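Local coordinates for protein tyrosine phosphatase-like protein (Leishmania major, PDB 3S4O), which dephosphorylates phosphotyrosine in proteins, acting as a PRL-type protein tyrosine phosphatase that may serve as a virulence factor supporting parasite survival inside host macrophages, at residues 18-23 with 99-104; 50-55 with 91-96; 59-64 with 69-74; 137-142 with 160-165; 141-146 with 152-157. All coordinates share one frame; numbering follows the deposited sequence.

Contact 1. Residues 18-23 with 99-104; sequences PSRVLF and ARQQED
Gln101 sets its CG anti to its own carbonyl carbon and beside its backbone N (chi1 -77°), and the chain beyond CG runs out extended, which carries the amide from the last turns of helix 84-103 to the backbone of Leu22. There NE2 donates to Leu22 O over 2.9 Å. The bond is fairly straight, with an N-H...O angle of 153°, and the donor lies in the plane of the carbonyl while the oxygen sits slightly out of the plane of the amide. Arg20 comes from the loop side. Bent at its second torsion, it slides past Gln101 in the opposite direction and brings NH2 to 3.8 Å from Gln101 OE1. The oxygen lies at the edge of the guanidinium, near its plane, too far for a hydrogen bond. The ring of Phe23 completes the setting obliquely, its CE1 4.4 Å from Gln101 NE2. Leu22 and Phe23 together face Cys12 in a classic beta bulge between antiparallel strands 7-13 and 21-28, and their side chains also pack on the helix, Leu22 on Leu98 and Phe23 on Leu94. Glutamine suits its buried place, being long and neutral. Its amide therefore gives Leu22 O a donor without burying a full charge, while the positive guanidinium would be expected to attract OE1 and favour its turning toward Arg20.

Contact 2. Residues 50-55 with 91-96; sequences HLVRVC and LKLLDT
Leu93 reaches from helix 84-103 toward His50 and Val52 on strand 48-53. Its CB already points at the strand, and CG is anti to the backbone N (chi1 171°), which brings the fork of the side chain to the strand; its two methyls then meet different partners. CD1 sits over the centre of the imidazole of His50, 3.5 Å from the ring centroid and only 12° off the ring normal. This is a CH-pi contact in which the methyl touches all five ring atoms, most closely CE1 at 3.4 Å. CD2 goes to the aliphatic neighbour instead, lying 4.3 Å from Val52 CG2. The branched end of leucine suits both tasks, since one methyl can lie over a flat ring while the other touches a beta-branched neighbour. The ring itself is held from two sides in its own polar network: NE2 is hydrogen-bonded to Glu97 of the same helix and ND1 to His72, which fixes its rotation and so the face presented to Leu93. His72 of strand 70-73 and Trp74 just after it also pack on Leu93. Strand 48-53 runs between strands 111-115 and 70-73, and helix 84-103 lies across the sheet face to which His50 and Val52 point, while Leu51 turns to the other face.

Contact 3. Residues 59-64 with 69-74; sequences YDATLV and IDVHSW
Val64 pushes its CG1 into the notch between Ile69 and Val71, and this methyl is the bump that shapes the contact. Placed anti to the backbone N (chi1 178°), it meets Val71 CG2 at 3.3 Å, closer than usual van der Waals contact, and Ile69 CB at 3.8 Å. The side chains of Val64 and Val71 cross at about a right angle, with Val71 CG2 set against both CB and CG1 of Val64. The second branch of Val71, CG1, fits the shallow place at Ala61, whose CB lies 3.9 Å away; the small side chain lets the backbone at Ala61 come close to the strand. Valine suits position 71 because its two methyls meet two different neighbours, CG2 Val64 and CG1 Ala61. On the far side of the turn, exposed Thr62 is tied to Asp60, whose OD1 takes both Thr62 OG1 (2.7 Å) and Thr62 N (3.3 Å) from one face of the carboxylate plane. The bond from Thr62 N is a capping bond at the turn leading into the helix. Val64 also touches Ile40 of helix 36-44, which extends the apolar layer. Short helix 62-65 connects parallel strands 48-53 and 70-73, and its packing on the second, outermost strand is that of a beta-alpha-beta crossover.

Contact 4. Residues 137-142 with 160-165; sequences VSALDA and HWITKY
Ala139 opens helix 139-149 and packs against Ile162 and Thr163 near the end of helix 156-164, joining two of the C-terminal helices of the phosphatase fold. Its methyl does all the touching: CB lies 3.5 Å from Ile162 O and 3.8 Å from Thr163 CA, so it presses on the backbone of the partner helix. Because alanine has so little bulk, the CA atoms of Ala139 and Thr163 come within 5.3 Å. Ile162 CG1 is anti to the backbone N (chi1 -158°), which leaves CG2 between that N and the carbonyl carbon, where it meets Ala139 CB at 4.2 Å. Thr163 OG1 flanks the same CB at 4.1 Å. The threonine hydroxyl is hydrogen-bonded to Met159 O one turn back, which satisfies it within its own helix and fixes its rotation beside Ala139. Just before the helix, Ser138 is the N-cap: its OG accepts from Asp141 N over 3.2 Å and gives a weak bond to Asp141 OD2. Serine suits this place as a short acceptor at the end where backbone N-H groups lack helical partners. Ile162 also rests on Ala128 of helix 122-133, bringing a third helix in. The whole is a close helix-helix contact made through alanine, between two of the helices that follow the phosphate-binding loop in this phosphatase fold.

Contact 5. Residues 141-146 with 152-157; sequences DAIALI and GAINQT
No flat group lies between Ile143 and Ile146 on one side and Ala153 and Ile154 on the other; the four meet through methyl and methylene groups alone. The nearest carboxamide in the sequence, that of Asn155, turns to other partners: OD1 caps the following helix at Gln158 N, and ND2 is hydrogen-bonded to Gly79 O. Across the contact, Ile154 lays its CD1 between two isoleucines one helical turn apart, 4.3 Å from Ile143 CG1 and 4.4 Å from Ile146 CD1. Ile146 sends its other branch, CG2, to Ala153 CB at 3.7 Å. In this residue CG2 is anti to the backbone N and CG1 beside it (chi1 -77°), which directs the two arms to consecutive residues. The loop leads into helix 156-164 and packs across helix 139-149, close to the signature P-loop of cysteine-dependent phosphatases, HCxxGxxR. Ile154 is bonded through its backbone to Leu120 of that loop, a residue inferred to bind substrate, and the side chain of Ala153 comes within about 5 Å of that of Leu120. Alanine suits position 153, where its methyl meets Ile146 CG2 near this loop, whereas Ile154 holds an extended side chain in the apolar interior despite a positive phi (78°), unusual for a beta-branched residue. Arg147 of helix 139-149 holds the same two residues from their polar side, with NE bonded to Ala153 O and NH2 to Ile154 O.

In the fold
Contacts 1, 2, 3 and 5 are buried, and contact 4 is only partly so. Contacts 1 and 2 share helix 84-103 and bring it to the same sheet at points whose centres are 16 Å apart, but contact 1 depends on a side-chain-to-backbone hydrogen bond near one end of the helix, whereas contact 2, nearest the centre of the chain, is a CH-pi and aliphatic meeting. Contact 3 adjoins contact 2 through neighbouring strands 48-53 and 70-73 and is wholly apolar across its interface. On the other side of the chain's centre from contact 3, contacts 4 and 5 both use helix 139-149, contact 4 against helix 156-164 through alanine on backbone, contact 5 against the loop leading into it, nearer the phosphate-binding loop.

Contact 1. Residues 18-23 with 99-104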
# COMPACT_ATOMS: atom_id res chain seq x y z
N PRO A 18 -1.01 -15.23 -13.49
CA PRO A 18 -1.84 -14.79 -12.36
C PRO A 18 -1.72 -15.71 -11.15
O PRO A 18 -2.25 -15.43 -10.07
CB PRO A 18 -3.25 -14.83 -12.94
CG PRO A 18 -3.21 -15.96 -13.89
CD PRO A 18 -1.81 -15.97 -14.48
N SER A 19 -1.02 -16.82 -11.37
CA SER A 19 -0.58 -17.71 -10.30
C SER A 19 0.35 -16.99 -9.31
O SER A 19 0.36 -17.28 -8.11
CB SER A 19 0.17 -18.90 -10.89
OG SER A 19 0.53 -19.82 -9.89
N ARG A 20 1.13 -16.06 -9.85
CA ARG A 20 2.27 -15.48 -9.16
C ARG A 20 1.95 -14.12 -8.59
O ARG A 20 1.51 -13.22 -9.31
CB ARG A 20 3.47 -15.40 -10.12
CG ARG A 20 4.87 -15.30 -9.49
CD ARG A 20 5.71 -14.10 -10.04
NE ARG A 20 6.85 -13.75 -9.18
CZ ARG A 20 8.04 -14.36 -9.22
NH1 ARG A 20 8.28 -15.36 -10.07
NH2 ARG A 20 9.01 -13.96 -8.40
N VAL A 21 2.16 -13.98 -7.28
CA VAL A 21 2.01 -12.70 -6.59
C VAL A 21 3.26 -11.84 -6.73
O VAL A 21 4.37 -12.29 -6.42
CB VAL A 21 1.73 -12.89 -5.09
CG1 VAL A 21 1.60 -11.53 -4.40
CG2 VAL A 21 0.49 -13.76 -4.88
N LEU A 22 3.05 -10.59 -7.18
CA LEU A 22 4.11 -9.59 -7.28
C LEU A 22 4.37 -8.91 -5.94
O LEU A 22 5.52 -8.80 -5.50
CB LEU A 22 3.75 -8.50 -8.29
CG LEU A 22 4.17 -8.56 -9.76
CD1 LEU A 22 4.61 -9.93 -10.20
CD2 LEU A 22 3.05 -8.02 -10.63
N PHE A 23 3.29 -8.41 -5.32
CA PHE A 23 3.32 -7.77 -4.00
C PHE A 23 2.12 -8.17 -3.16
O PHE A 23 1.02 -8.36 -3.69
CB PHE A 23 3.25 -6.23 -4.10
CG PHE A 23 4.08 -5.64 -5.18
CD1 PHE A 23 5.43 -5.42 -4.99
CD2 PHE A 23 3.49 -5.23 -6.39
CE1 PHE A 23 6.20 -4.85 -5.98
CE2 PHE A 23 4.26 -4.66 -7.40
CZ PHE A 23 5.62 -4.47 -7.19
N ALA A 99 12.30 -5.10 -9.33
CA ALA A 99 13.65 -5.42 -9.80
C ALA A 99 14.40 -6.28 -8.79
O ALA A 99 15.21 -7.12 -9.17
CB ALA A 99 14.44 -4.14 -10.11
N ARG A 100 14.14 -6.06 -7.50
CA ARG A 100 14.78 -6.85 -6.43
C ARG A 100 14.47 -8.34 -6.60
O ARG A 100 15.36 -9.18 -6.44
CB ARG A 100 14.35 -6.37 -5.04
CG ARG A 100 15.21 -6.93 -3.91
CD ARG A 100 14.93 -6.24 -2.56
NE ARG A 100 13.59 -6.53 -2.04
CZ ARG A 100 13.30 -7.31 -1.00
NH1 ARG A 100 14.24 -7.92 -0.30
NH2 ARG A 100 12.02 -7.46 -0.64
N GLN A 101 13.22 -8.63 -6.93
CA GLN A 101 12.74 -10.01 -7.09
C GLN A 101 13.30 -10.66 -8.33
O GLN A 101 13.68 -11.83 -8.31
CB GLN A 101 11.21 -10.05 -7.18
CG GLN A 101 10.47 -9.89 -5.87
CD GLN A 101 8.96 -9.81 -6.07
OE1 GLN A 101 8.32 -10.81 -6.41
NE2 GLN A 101 8.40 -8.63 -5.87
N GLN A 102 13.32 -9.90 -9.43
CA GLN A 102 13.80 -10.38 -10.73
C GLN A 102 15.30 -10.67 -10.66
O GLN A 102 15.77 -11.66 -11.20
CB GLN A 102 13.54 -9.35 -11.84
CG GLN A 102 12.10 -9.38 -12.41
CD GLN A 102 11.61 -8.01 -12.90
OE1 GLN A 102 12.37 -7.05 -12.99
NE2 GLN A 102 10.31 -7.93 -13.21
N GLU A 103 16.02 -9.80 -9.98
CA GLU A 103 17.46 -9.93 -9.78
C GLU A 103 17.84 -11.10 -8.87
O GLU A 103 18.93 -11.65 -8.98
CB GLU A 103 18.01 -8.62 -9.21
CG GLU A 103 19.51 -8.67 -8.66
CD GLU A 103 19.63 -8.53 -7.13
OE1 GLU A 103 18.67 -8.05 -6.46
OE2 GLU A 103 20.70 -8.90 -6.58
N ASP A 104 16.94 -11.47 -7.96
CA ASP A 104 17.24 -12.48 -6.91
C ASP A 104 16.06 -13.44 -6.66
O ASP A 104 15.13 -13.09 -5.93
CB ASP A 104 17.63 -11.77 -5.61
CG ASP A 104 18.18 -12.72 -4.55
OD1 ASP A 104 18.29 -13.95 -4.79
OD2 ASP A 104 18.51 -12.23 -3.45

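Contact 2. Residues 50-55 with 91-96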
# COMPACT_ATOMS: atom_id res chain seq x y z
N HIS A 50 8.05 -2.73 3.92
CA HIS A 50 7.86 -1.29 3.73
C HIS A 50 6.56 -0.85 4.39
O HIS A 50 5.54 -1.51 4.25
CB HIS A 50 7.80 -0.95 2.24
CG HIS A 50 9.09 -1.14 1.52
ND1 HIS A 50 10.17 -0.30 1.68
CD2 HIS A 50 9.49 -2.09 0.63
CE1 HIS A 50 11.18 -0.72 0.94
NE2 HIS A 50 10.79 -1.80 0.28
N LEU A 51 6.62 0.25 5.12
CA LEU A 51 5.43 0.87 5.70
C LEU A 51 5.29 2.27 5.16
O LEU A 51 6.20 3.09 5.31
CB LEU A 51 5.49 0.90 7.23
CG LEU A 51 4.21 1.36 7.96
CD1 LEU A 51 3.00 0.51 7.66
CD2 LEU A 51 4.46 1.41 9.46
N VAL A 52 4.16 2.53 4.52
CA VAL A 52 3.88 3.83 3.91
C VAL A 52 2.78 4.51 4.69
O VAL A 52 1.67 3.99 4.84
CB VAL A 52 3.46 3.68 2.42
CG1 VAL A 52 3.18 5.05 1.78
CG2 VAL A 52 4.53 2.94 1.64
N ARG A 53 3.09 5.67 5.24
CA ARG A 53 2.04 6.46 5.88
C ARG A 53 1.70 7.65 5.02
O ARG A 53 2.57 8.45 4.66
CB ARG A 53 2.37 6.86 7.32
CG ARG A 53 3.63 7.61 7.52
CD ARG A 53 4.01 7.59 9.00
NE ARG A 53 5.06 8.55 9.29
CZ ARG A 53 5.35 9.01 10.50
NH1 ARG A 53 4.68 8.61 11.57
NH2 ARG A 53 6.34 9.89 10.63
N VAL A 54 0.42 7.76 4.69
CA VAL A 54 -0.06 8.80 3.79
C VAL A 54 -0.84 9.88 4.55
O VAL A 54 -1.44 10.74 3.92
CB VAL A 54 -0.89 8.20 2.63
CG1 VAL A 54 -0.00 7.37 1.71
CG2 VAL A 54 -2.04 7.35 3.13
N CYS A 55 -0.77 9.85 5.89
CA CYS A 55 -1.47 10.81 6.77
C CYS A 55 -0.44 11.66 7.46
O CYS A 55 0.76 11.42 7.33
CB CYS A 55 -2.27 10.08 7.86
SG CYS A 55 -1.24 8.99 8.93
N LEU A 91 5.47 4.51 -7.29
CA LEU A 91 5.89 3.70 -8.42
C LEU A 91 7.39 3.40 -8.37
O LEU A 91 7.82 2.31 -8.74
CB LEU A 91 5.53 4.37 -9.76
CG LEU A 91 4.06 4.65 -10.10
CD1 LEU A 91 3.99 5.54 -11.37
CD2 LEU A 91 3.28 3.38 -10.31
N LYS A 92 8.17 4.38 -7.91
CA LYS A 92 9.63 4.18 -7.79
C LYS A 92 9.94 3.03 -6.82
O LYS A 92 10.75 2.16 -7.12
CB LYS A 92 10.34 5.46 -7.32
CG LYS A 92 11.86 5.28 -7.11
CD LYS A 92 12.61 5.10 -8.43
CE LYS A 92 14.11 5.05 -8.25
NZ LYS A 92 14.85 5.46 -9.49
N LEU A 93 9.27 3.06 -5.67
CA LEU A 93 9.40 2.02 -4.65
C LEU A 93 8.99 0.64 -5.19
O LEU A 93 9.65 -0.36 -4.97
CB LEU A 93 8.55 2.36 -3.42
CG LEU A 93 8.37 1.30 -2.33
CD1 LEU A 93 9.68 1.00 -1.61
CD2 LEU A 93 7.32 1.73 -1.33
N LEU A 94 7.87 0.60 -5.90
CA LEU A 94 7.35 -0.67 -6.42
C LEU A 94 8.19 -1.22 -7.57
O LEU A 94 8.41 -2.42 -7.66
CB LEU A 94 5.87 -0.50 -6.85
CG LEU A 94 4.91 -0.17 -5.68
CD1 LEU A 94 3.44 -0.21 -6.12
CD2 LEU A 94 5.12 -1.08 -4.48
N ASP A 95 8.68 -0.33 -8.44
CA ASP A 95 9.62 -0.69 -9.49
C ASP A 95 10.87 -1.32 -8.88
O ASP A 95 11.40 -2.29 -9.40
CB ASP A 95 10.05 0.53 -10.32
CG ASP A 95 8.94 1.05 -11.26
OD1 ASP A 95 7.88 0.38 -11.40
OD2 ASP A 95 9.13 2.14 -11.85
N THR A 96 11.35 -0.74 -7.78
CA THR A 96 12.60 -1.18 -7.16
C THR A 96 12.42 -2.54 -6.53
O THR A 96 13.28 -3.41 -6.64
CB THR A 96 13.07 -0.16 -6.09
OG1 THR A 96 13.27 1.12 -6.70
CG2 THR A 96 14.37 -0.62 -5.43

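Contact 3. Residues 59-64 with 69-74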
# COMPACT_ATOMS: atom_id res chain seq x y z
N TYR A 59 2.82 9.60 15.19
CA TYR A 59 3.79 8.84 15.98
C TYR A 59 5.21 8.92 15.41
O TYR A 59 5.43 9.40 14.30
CB TYR A 59 3.37 7.37 16.09
CG TYR A 59 3.48 6.62 14.80
CD1 TYR A 59 2.45 6.62 13.87
CD2 TYR A 59 4.63 5.90 14.49
CE1 TYR A 59 2.56 5.94 12.67
CE2 TYR A 59 4.76 5.20 13.29
CZ TYR A 59 3.72 5.23 12.39
OH TYR A 59 3.84 4.53 11.21
N ASP A 60 6.16 8.38 16.17
CA ASP A 60 7.58 8.47 15.84
C ASP A 60 8.03 7.29 14.97
O ASP A 60 8.18 6.16 15.45
CB ASP A 60 8.43 8.55 17.11
CG ASP A 60 9.81 9.10 16.85
OD1 ASP A 60 10.25 9.13 15.67
OD2 ASP A 60 10.48 9.49 17.84
N ALA A 61 8.29 7.59 13.70
CA ALA A 61 8.65 6.58 12.71
C ALA A 61 10.00 5.90 12.99
O ALA A 61 10.25 4.78 12.54
CB ALA A 61 8.63 7.18 11.31
N THR A 62 10.87 6.57 13.73
CA THR A 62 12.22 6.05 14.01
C THR A 62 12.19 4.73 14.79
O THR A 62 13.07 3.89 14.62
CB THR A 62 13.07 7.07 14.79
OG1 THR A 62 12.37 7.48 15.98
CG2 THR A 62 13.38 8.29 13.92
N LEU A 63 11.16 4.55 15.62
CA LEU A 63 10.99 3.29 16.35
C LEU A 63 10.68 2.12 15.44
O LEU A 63 10.90 0.98 15.81
CB LEU A 63 9.87 3.35 17.39
CG LEU A 63 9.64 2.07 18.24
CD1 LEU A 63 10.94 1.35 18.68
CD2 LEU A 63 8.77 2.35 19.46
N VAL A 64 10.11 2.41 14.27
CA VAL A 64 9.75 1.38 13.31
C VAL A 64 10.95 1.07 12.43
O VAL A 64 11.21 -0.08 12.10
CB VAL A 64 8.53 1.80 12.43
CG1 VAL A 64 8.21 0.73 11.39
CG2 VAL A 64 7.31 2.08 13.28
N ILE A 69 12.07 -2.33 9.41
CA ILE A 69 11.01 -1.93 8.49
C ILE A 69 11.30 -0.54 7.93
O ILE A 69 11.53 0.41 8.68
CB ILE A 69 9.63 -1.96 9.15
CG1 ILE A 69 9.23 -3.40 9.51
CG2 ILE A 69 8.59 -1.39 8.21
CD1 ILE A 69 8.28 -3.49 10.68
N ASP A 70 11.31 -0.42 6.60
CA ASP A 70 11.51 0.87 5.95
C ASP A 70 10.20 1.65 6.06
O ASP A 70 9.14 1.13 5.69
CB ASP A 70 11.91 0.68 4.48
CG ASP A 70 13.28 -0.00 4.30
OD1 ASP A 70 13.77 -0.11 3.15
OD2 ASP A 70 13.89 -0.45 5.32
N VAL A 71 10.27 2.86 6.61
CA VAL A 71 9.09 3.71 6.73
C VAL A 71 9.17 4.90 5.77
O VAL A 71 10.20 5.54 5.63
CB VAL A 71 8.86 4.22 8.17
CG1 VAL A 71 7.55 5.00 8.23
CG2 VAL A 71 8.80 3.07 9.13
N HIS A 72 8.04 5.16 5.12
CA HIS A 72 7.94 6.18 4.09
C HIS A 72 6.79 7.12 4.46
O HIS A 72 5.65 6.70 4.57
CB HIS A 72 7.67 5.54 2.72
CG HIS A 72 8.65 4.47 2.33
ND1 HIS A 72 9.77 4.72 1.56
CD2 HIS A 72 8.66 3.13 2.57
CE1 HIS A 72 10.44 3.59 1.37
NE2 HIS A 72 9.79 2.61 1.98
N SER A 73 7.11 8.39 4.66
CA SER A 73 6.12 9.39 5.11
C SER A 73 5.75 10.30 3.95
O SER A 73 6.43 11.30 3.71
CB SER A 73 6.66 10.20 6.29
OG SER A 73 7.01 9.37 7.39
N TRP A 74 4.69 9.94 3.24
CA TRP A 74 4.25 10.67 2.05
C TRP A 74 2.83 11.21 2.20
O TRP A 74 1.91 10.69 1.60
CB TRP A 74 4.29 9.75 0.82
CG TRP A 74 5.61 9.10 0.57
CD1 TRP A 74 6.83 9.54 0.93
CD2 TRP A 74 5.81 7.87 -0.12
NE1 TRP A 74 7.79 8.66 0.53
CE2 TRP A 74 7.19 7.62 -0.13
CE3 TRP A 74 4.96 6.95 -0.73
CZ2 TRP A 74 7.75 6.50 -0.73
CZ3 TRP A 74 5.50 5.83 -1.31
CH2 TRP A 74 6.89 5.61 -1.30

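Contact 4. Residues 137-142 with 160-165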
# COMPACT_ATOMS: atom_id res chain seq x y z
N VAL A 137 -4.96 -4.65 -13.91
CA VAL A 137 -6.38 -4.72 -13.61
C VAL A 137 -7.01 -3.38 -13.99
O VAL A 137 -6.43 -2.32 -13.74
CB VAL A 137 -6.62 -4.99 -12.10
CG1 VAL A 137 -8.11 -5.05 -11.79
CG2 VAL A 137 -5.92 -6.28 -11.67
N SER A 138 -8.19 -3.43 -14.59
CA SER A 138 -8.92 -2.20 -14.90
C SER A 138 -9.27 -1.44 -13.63
O SER A 138 -9.50 -2.03 -12.56
CB SER A 138 -10.22 -2.50 -15.66
OG SER A 138 -11.21 -3.01 -14.78
N ALA A 139 -9.35 -0.12 -13.76
CA ALA A 139 -9.65 0.75 -12.63
C ALA A 139 -10.92 0.30 -11.91
O ALA A 139 -10.93 0.19 -10.68
CB ALA A 139 -9.77 2.19 -13.09
N LEU A 140 -11.98 0.03 -12.66
CA LEU A 140 -13.26 -0.37 -12.06
C LEU A 140 -13.17 -1.70 -11.29
O LEU A 140 -13.83 -1.87 -10.27
CB LEU A 140 -14.36 -0.47 -13.12
CG LEU A 140 -14.92 0.86 -13.66
CD1 LEU A 140 -16.10 0.56 -14.60
CD2 LEU A 140 -15.32 1.87 -12.55
N ASP A 141 -12.35 -2.62 -11.79
CA ASP A 141 -12.16 -3.91 -11.12
C ASP A 141 -11.24 -3.78 -9.89
O ASP A 141 -11.38 -4.53 -8.93
CB ASP A 141 -11.56 -4.96 -12.07
CG ASP A 141 -12.53 -5.43 -13.15
OD1 ASP A 141 -13.77 -5.40 -12.95
OD2 ASP A 141 -12.04 -5.86 -14.23
N ALA A 142 -10.30 -2.84 -9.92
CA ALA A 142 -9.42 -2.62 -8.77
C ALA A 142 -10.22 -2.05 -7.62
O ALA A 142 -9.98 -2.39 -6.46
CB ALA A 142 -8.27 -1.70 -9.13
N HIS A 160 -12.55 8.95 -9.98
CA HIS A 160 -12.32 9.62 -11.26
C HIS A 160 -10.84 9.60 -11.63
O HIS A 160 -10.49 9.30 -12.78
CB HIS A 160 -12.85 11.06 -11.23
CG HIS A 160 -14.33 11.17 -11.50
ND1 HIS A 160 -15.19 11.91 -10.70
CD2 HIS A 160 -15.10 10.65 -12.48
CE1 HIS A 160 -16.42 11.82 -11.18
NE2 HIS A 160 -16.39 11.07 -12.26
N TRP A 161 -9.98 9.91 -10.66
CA TRP A 161 -8.54 9.98 -10.89
C TRP A 161 -7.94 8.64 -11.32
O TRP A 161 -7.12 8.59 -12.23
CB TRP A 161 -7.84 10.50 -9.64
CG TRP A 161 -6.36 10.44 -9.72
CD1 TRP A 161 -5.53 11.37 -10.28
CD2 TRP A 161 -5.52 9.39 -9.24
NE1 TRP A 161 -4.23 10.96 -10.17
CE2 TRP A 161 -4.19 9.75 -9.53
CE3 TRP A 161 -5.76 8.18 -8.58
CZ2 TRP A 161 -3.10 8.94 -9.19
CZ3 TRP A 161 -4.68 7.38 -8.23
CH2 TRP A 161 -3.37 7.75 -8.54
N ILE A 162 -8.34 7.57 -10.65
CA ILE A 162 -7.84 6.23 -11.01
C ILE A 162 -8.38 5.75 -12.36
O ILE A 162 -7.69 5.05 -13.09
CB ILE A 162 -8.02 5.19 -9.88
CG1 ILE A 162 -7.03 4.04 -10.11
CG2 ILE A 162 -9.45 4.71 -9.80
CD1 ILE A 162 -6.89 3.07 -8.96
N THR A 163 -9.61 6.13 -12.70
CA THR A 163 -10.18 5.83 -14.02
C THR A 163 -9.45 6.54 -15.16
O THR A 163 -9.44 6.07 -16.30
CB THR A 163 -11.67 6.24 -14.06
OG1 THR A 163 -12.41 5.35 -13.21
CG2 THR A 163 -12.24 6.20 -15.49
N LYS A 164 -8.83 7.68 -14.83
CA LYS A 164 -8.15 8.55 -15.81
C LYS A 164 -6.64 8.30 -15.96
O LYS A 164 -6.03 8.70 -16.96
CB LYS A 164 -8.39 10.02 -15.44
CG LYS A 164 -9.38 10.74 -16.32
CD LYS A 164 -8.70 11.52 -17.47
CE LYS A 164 -7.84 12.67 -16.94
NZ LYS A 164 -7.05 13.30 -18.03
N TYR A 165 -6.04 7.63 -14.97
CA TYR A 165 -4.58 7.45 -14.89
C TYR A 165 -3.95 6.64 -16.02
O TYR A 165 -4.39 5.53 -16.35
CB TYR A 165 -4.20 6.78 -13.55
CG TYR A 165 -2.81 6.14 -13.47
CD1 TYR A 165 -1.72 6.86 -13.02
CD2 TYR A 165 -2.62 4.80 -13.81
CE1 TYR A 165 -0.46 6.28 -12.94
CE2 TYR A 165 -1.37 4.21 -13.73
CZ TYR A 165 -0.29 4.95 -13.29
OH TYR A 165 0.95 4.36 -13.22

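Contact 5. Residues 141-146 with 152-157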
# COMPACT_ATOMS: atom_id res chain seq x y z
N ASP A 141 -12.35 -2.62 -11.79
CA ASP A 141 -12.16 -3.91 -11.12
C ASP A 141 -11.24 -3.78 -9.89
O ASP A 141 -11.38 -4.53 -8.93
CB ASP A 141 -11.56 -4.96 -12.07
CG ASP A 141 -12.53 -5.43 -13.15
OD1 ASP A 141 -13.77 -5.40 -12.95
OD2 ASP A 141 -12.04 -5.86 -14.23
N ALA A 142 -10.30 -2.84 -9.92
CA ALA A 142 -9.42 -2.62 -8.77
C ALA A 142 -10.22 -2.05 -7.62
O ALA A 142 -9.98 -2.39 -6.46
CB ALA A 142 -8.27 -1.70 -9.13
N ILE A 143 -11.17 -1.17 -7.94
CA ILE A 143 -12.01 -0.53 -6.94
C ILE A 143 -12.95 -1.55 -6.31
O ILE A 143 -13.09 -1.62 -5.09
CB ILE A 143 -12.86 0.62 -7.55
CG1 ILE A 143 -11.96 1.79 -7.98
CG2 ILE A 143 -13.86 1.15 -6.54
CD1 ILE A 143 -12.69 2.83 -8.84
N ALA A 144 -13.58 -2.36 -7.15
CA ALA A 144 -14.48 -3.41 -6.68
C ALA A 144 -13.74 -4.38 -5.76
O ALA A 144 -14.27 -4.80 -4.73
CB ALA A 144 -15.09 -4.16 -7.86
N LEU A 145 -12.52 -4.74 -6.15
CA LEU A 145 -11.69 -5.69 -5.41
C LEU A 145 -11.41 -5.18 -4.00
O LEU A 145 -11.54 -5.92 -3.02
CB LEU A 145 -10.36 -5.93 -6.14
CG LEU A 145 -9.46 -7.04 -5.61
CD1 LEU A 145 -10.25 -8.25 -5.06
CD2 LEU A 145 -8.45 -7.49 -6.69
N ILE A 146 -11.03 -3.91 -3.92
CA ILE A 146 -10.73 -3.27 -2.64
C ILE A 146 -12.00 -3.14 -1.80
O ILE A 146 -11.96 -3.36 -0.59
CB ILE A 146 -10.06 -1.88 -2.84
CG1 ILE A 146 -8.59 -2.07 -3.21
CG2 ILE A 146 -10.19 -1.03 -1.58
CD1 ILE A 146 -7.97 -0.94 -4.00
N GLY A 152 -17.01 0.67 1.53
CA GLY A 152 -17.00 2.12 1.53
C GLY A 152 -15.69 2.78 1.12
O GLY A 152 -15.56 4.01 1.20
N ALA A 153 -14.71 1.99 0.70
CA ALA A 153 -13.43 2.57 0.26
C ALA A 153 -13.55 3.42 -1.01
O ALA A 153 -14.32 3.08 -1.91
CB ALA A 153 -12.40 1.47 0.05
N ILE A 154 -12.80 4.54 -1.03
CA ILE A 154 -12.52 5.34 -2.24
C ILE A 154 -13.67 6.25 -2.66
O ILE A 154 -14.71 5.78 -3.12
CB ILE A 154 -12.04 4.46 -3.44
CG1 ILE A 154 -10.73 3.73 -3.09
CG2 ILE A 154 -11.83 5.32 -4.69
CD1 ILE A 154 -10.33 2.72 -4.13
N ASN A 155 -13.48 7.57 -2.51
CA ASN A 155 -14.52 8.54 -2.84
C ASN A 155 -14.57 8.82 -4.33
O ASN A 155 -13.80 8.28 -5.11
CB ASN A 155 -14.40 9.85 -2.02
CG ASN A 155 -13.20 10.71 -2.41
OD1 ASN A 155 -12.65 10.60 -3.50
ND2 ASN A 155 -12.79 11.59 -1.50
N GLN A 156 -15.48 9.70 -4.71
CA GLN A 156 -15.79 9.94 -6.10
C GLN A 156 -14.60 10.55 -6.87
O GLN A 156 -14.30 10.13 -7.98
CB GLN A 156 -17.01 10.86 -6.19
CG GLN A 156 -18.21 10.41 -5.32
CD GLN A 156 -18.50 11.35 -4.12
OE1 GLN A 156 -19.32 12.26 -4.22
NE2 GLN A 156 -17.84 11.10 -2.98
N THR A 157 -13.95 11.54 -6.26
CA THR A 157 -12.76 12.19 -6.83
C THR A 157 -11.61 11.19 -7.02
O THR A 157 -10.95 11.19 -8.05
CB THR A 157 -12.25 13.34 -5.93
OG1 THR A 157 -13.28 14.33 -5.75
CG2 THR A 157 -11.05 14.01 -6.54